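Local coordinates for protein DNA alpha-glucosyltransferase (PDB 1XV5) that belongs to the GT-B clan of glycosyltransferases, as a DNA alpha-glucosyltransferase built from two Rossmann-like domains, at residues 224-229 with 356-361. Sequence-based numbering, arbitrary orientation.
Sequences KPAGKS and STFERI
F358, on helix 354-365, pushes the far end of its ring against A226 in the loop that follows helix 212-223. The methyl carbon CB of A226 lies 3.4 Å from CZ of F358 and 3.7 Å from its CE2, approaching the ring obliquely. With CG anti to the backbone N (chi1 -174°), the phenyl group spans the gap to the loop, where the nearest CA atoms, those of A226 and F358, are still 9.8 Å apart. The methyl-ring contact is the tight part, and the buried ring also packs on F218 and L223 of helix 212-223. K228 adds a looser touch at the same end of the ring: its CE sits at the ring edge, 4.3 Å from CZ of F358, while NZ of K228 runs on to a hydrogen bond with OD1 of N198. A226 itself is exposed, so the loop side of this close contact faces solvent; no hydrogen bond joins the two segments. The loop contains a type I turn from K224 to G227. G227, at positive phi (85°), is the C-prime residue of a Schellman motif, with bonds from G227 N to K224 O (3.0 Å) and K228 N to L223 O, which ends helix 212-223 and leads into strand 229-233 of a parallel, Rossmann-like sheet of the GT-B fold.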
ATOM      1  N   LYS A 224     -15.134 -14.590 -18.262  1.00 15.24           N
ATOM      2  CA  LYS A 224     -16.329 -15.418 -18.122  1.00 16.33           C
ATOM      3  C   LYS A 224     -16.668 -16.198 -19.393  1.00 16.77           C
ATOM      4  O   LYS A 224     -16.960 -17.393 -19.330  1.00 16.88           O
ATOM      5  CB  LYS A 224     -17.529 -14.573 -17.695  1.00 16.24           C
ATOM      6  CG  LYS A 224     -18.684 -15.408 -17.154  1.00 17.87           C
ATOM      7  CD  LYS A 224     -19.877 -14.546 -16.777  1.00 19.10           C
ATOM      8  CE  LYS A 224     -20.977 -15.390 -16.164  1.00 22.44           C
ATOM      9  NZ  LYS A 224     -22.184 -14.585 -15.822  1.00 23.11           N
ATOM     10  N   PRO A 225     -16.636 -15.537 -20.564  1.00 17.46           N
ATOM     11  CA  PRO A 225     -16.952 -16.235 -21.816  1.00 17.92           C
ATOM     12  C   PRO A 225     -15.984 -17.374 -22.118  1.00 19.31           C
ATOM     13  O   PRO A 225     -16.347 -18.353 -22.768  1.00 18.61           O
ATOM     14  CB  PRO A 225     -16.864 -15.126 -22.863  1.00 18.87           C
ATOM     15  CG  PRO A 225     -17.227 -13.895 -22.090  1.00 18.98           C
ATOM     16  CD  PRO A 225     -16.469 -14.093 -20.801  1.00 18.06           C
ATOM     17  N   ALA A 226     -14.752 -17.241 -21.635  1.00 18.40           N
ATOM     18  CA  ALA A 226     -13.722 -18.247 -21.864  1.00 19.54           C
ATOM     19  C   ALA A 226     -13.755 -19.388 -20.848  1.00 18.78           C
ATOM     20  O   ALA A 226     -12.932 -20.303 -20.911  1.00 21.75           O
ATOM     21  CB  ALA A 226     -12.343 -17.581 -21.865  1.00 18.60           C
ATOM     22  N   GLY A 227     -14.698 -19.329 -19.912  1.00 16.47           N
ATOM     23  CA  GLY A 227     -14.812 -20.377 -18.911  1.00 17.03           C
ATOM     24  C   GLY A 227     -13.900 -20.201 -17.713  1.00 18.64           C
ATOM     25  O   GLY A 227     -13.704 -21.133 -16.928  1.00 19.79           O
ATOM     26  N   LYS A 228     -13.346 -19.001 -17.564  1.00 17.41           N
ATOM     27  CA  LYS A 228     -12.446 -18.710 -16.451  1.00 17.13           C
ATOM     28  C   LYS A 228     -13.224 -18.186 -15.250  1.00 17.44           C
ATOM     29  O   LYS A 228     -14.402 -17.836 -15.362  1.00 17.05           O
ATOM     30  CB  LYS A 228     -11.407 -17.673 -16.877  1.00 17.87           C
ATOM     31  CG  LYS A 228     -10.722 -17.979 -18.196  1.00 17.05           C
ATOM     32  CD  LYS A 228      -9.912 -19.258 -18.127  1.00 17.51           C
ATOM     33  CE  LYS A 228      -9.188 -19.507 -19.443  1.00 17.54           C
ATOM     34  NZ  LYS A 228      -8.258 -20.668 -19.347  1.00 17.31           N
ATOM     35  N   SER A 229     -12.557 -18.124 -14.101  1.00 15.67           N
ATOM     36  CA  SER A 229     -13.189 -17.644 -12.880  1.00 15.45           C
ATOM     37  C   SER A 229     -12.506 -16.395 -12.350  1.00 14.90           C
ATOM     38  O   SER A 229     -11.291 -16.237 -12.476  1.00 13.41           O
ATOM     39  CB  SER A 229     -13.143 -18.725 -11.797  1.00 16.69           C
ATOM     40  OG  SER A 229     -13.755 -19.918 -12.246  1.00 20.95           O
ATOM     41  N   SER A 356      -5.687  -8.408 -26.566  1.00 22.13           N
ATOM     42  CA  SER A 356      -4.264  -8.727 -26.549  1.00 21.67           C
ATOM     43  C   SER A 356      -3.853  -9.178 -25.151  1.00 20.47           C
ATOM     44  O   SER A 356      -3.041 -10.089 -24.996  1.00 18.84           O
ATOM     45  CB  SER A 356      -3.444  -7.502 -26.960  1.00 25.02           C
ATOM     46  OG  SER A 356      -2.058  -7.781 -26.905  1.00 31.63           O
ATOM     47  N   THR A 357      -4.414  -8.530 -24.137  1.00 19.25           N
ATOM     48  CA  THR A 357      -4.110  -8.878 -22.756  1.00 17.88           C
ATOM     49  C   THR A 357      -4.544 -10.313 -22.467  1.00 17.29           C
ATOM     50  O   THR A 357      -3.783 -11.100 -21.911  1.00 16.15           O
ATOM     51  CB  THR A 357      -4.833  -7.935 -21.775  1.00 18.91           C
ATOM     52  OG1 THR A 357      -4.369  -6.595 -21.975  1.00 19.73           O
ATOM     53  CG2 THR A 357      -4.568  -8.353 -20.334  1.00 19.22           C
ATOM     54  N   PHE A 358      -5.766 -10.660 -22.852  1.00 15.61           N
ATOM     55  CA  PHE A 358      -6.244 -12.010 -22.594  1.00 16.61           C
ATOM     56  C   PHE A 358      -5.485 -13.047 -23.420  1.00 16.13           C
ATOM     57  O   PHE A 358      -5.295 -14.176 -22.979  1.00 15.51           O
ATOM     58  CB  PHE A 358      -7.743 -12.116 -22.869  1.00 15.92           C
ATOM     59  CG  PHE A 358      -8.321 -13.444 -22.487  1.00 17.50           C
ATOM     60  CD1 PHE A 358      -8.109 -13.962 -21.210  1.00 17.24           C
ATOM     61  CD2 PHE A 358      -9.059 -14.191 -23.402  1.00 18.36           C
ATOM     62  CE1 PHE A 358      -8.621 -15.201 -20.848  1.00 18.05           C
ATOM     63  CE2 PHE A 358      -9.578 -15.433 -23.052  1.00 18.79           C
ATOM     64  CZ  PHE A 358      -9.358 -15.940 -21.773  1.00 18.74           C
ATOM     65  N   GLU A 359      -5.043 -12.663 -24.614  1.00 18.75           N
ATOM     66  CA  GLU A 359      -4.295 -13.591 -25.457  1.00 19.98           C
ATOM     67  C   GLU A 359      -2.995 -13.995 -24.772  1.00 18.43           C
ATOM     68  O   GLU A 359      -2.580 -15.150 -24.841  1.00 19.63           O
ATOM     69  CB  GLU A 359      -4.006 -12.961 -26.821  1.00 24.26           C
ATOM     70  CG  GLU A 359      -5.252 -12.814 -27.684  1.00 30.44           C
ATOM     71  CD  GLU A 359      -5.895 -14.154 -28.011  1.00 34.88           C
ATOM     72  OE1 GLU A 359      -7.074 -14.170 -28.422  1.00 36.99           O
ATOM     73  OE2 GLU A 359      -5.219 -15.195 -27.864  1.00 39.83           O
ATOM     74  N   ARG A 360      -2.361 -13.044 -24.095  1.00 17.95           N
ATOM     75  CA  ARG A 360      -1.114 -13.326 -23.395  1.00 17.89           C
ATOM     76  C   ARG A 360      -1.407 -14.248 -22.210  1.00 17.66           C
ATOM     77  O   ARG A 360      -0.643 -15.169 -21.920  1.00 16.97           O
ATOM     78  CB  ARG A 360      -0.473 -12.017 -22.922  1.00 18.99           C
ATOM     79  CG  ARG A 360       0.877 -12.181 -22.217  1.00 21.77           C
ATOM     80  CD  ARG A 360       1.900 -12.936 -23.070  1.00 24.70           C
ATOM     81  NE  ARG A 360       3.235 -12.869 -22.478  1.00 28.25           N
ATOM     82  CZ  ARG A 360       4.289 -13.560 -22.903  1.00 29.48           C
ATOM     83  NH1 ARG A 360       4.178 -14.389 -23.934  1.00 29.02           N
ATOM     84  NH2 ARG A 360       5.461 -13.420 -22.296  1.00 30.12           N
ATOM     85  N   ILE A 361      -2.524 -13.999 -21.535  1.00 15.86           N
ATOM     86  CA  ILE A 361      -2.927 -14.816 -20.400  1.00 15.91           C
ATOM     87  C   ILE A 361      -3.158 -16.256 -20.859  1.00 17.28           C
ATOM     88  O   ILE A 361      -2.734 -17.206 -20.200  1.00 15.07           O
ATOM     89  CB  ILE A 361      -4.215 -14.253 -19.757  1.00 15.43           C
ATOM     90  CG1 ILE A 361      -3.892 -12.934 -19.052  1.00 14.19           C
ATOM     91  CG2 ILE A 361      -4.812 -15.265 -18.786  1.00 16.65           C
ATOM     92  CD1 ILE A 361      -5.115 -12.205 -18.500  1.00 15.03           C
TER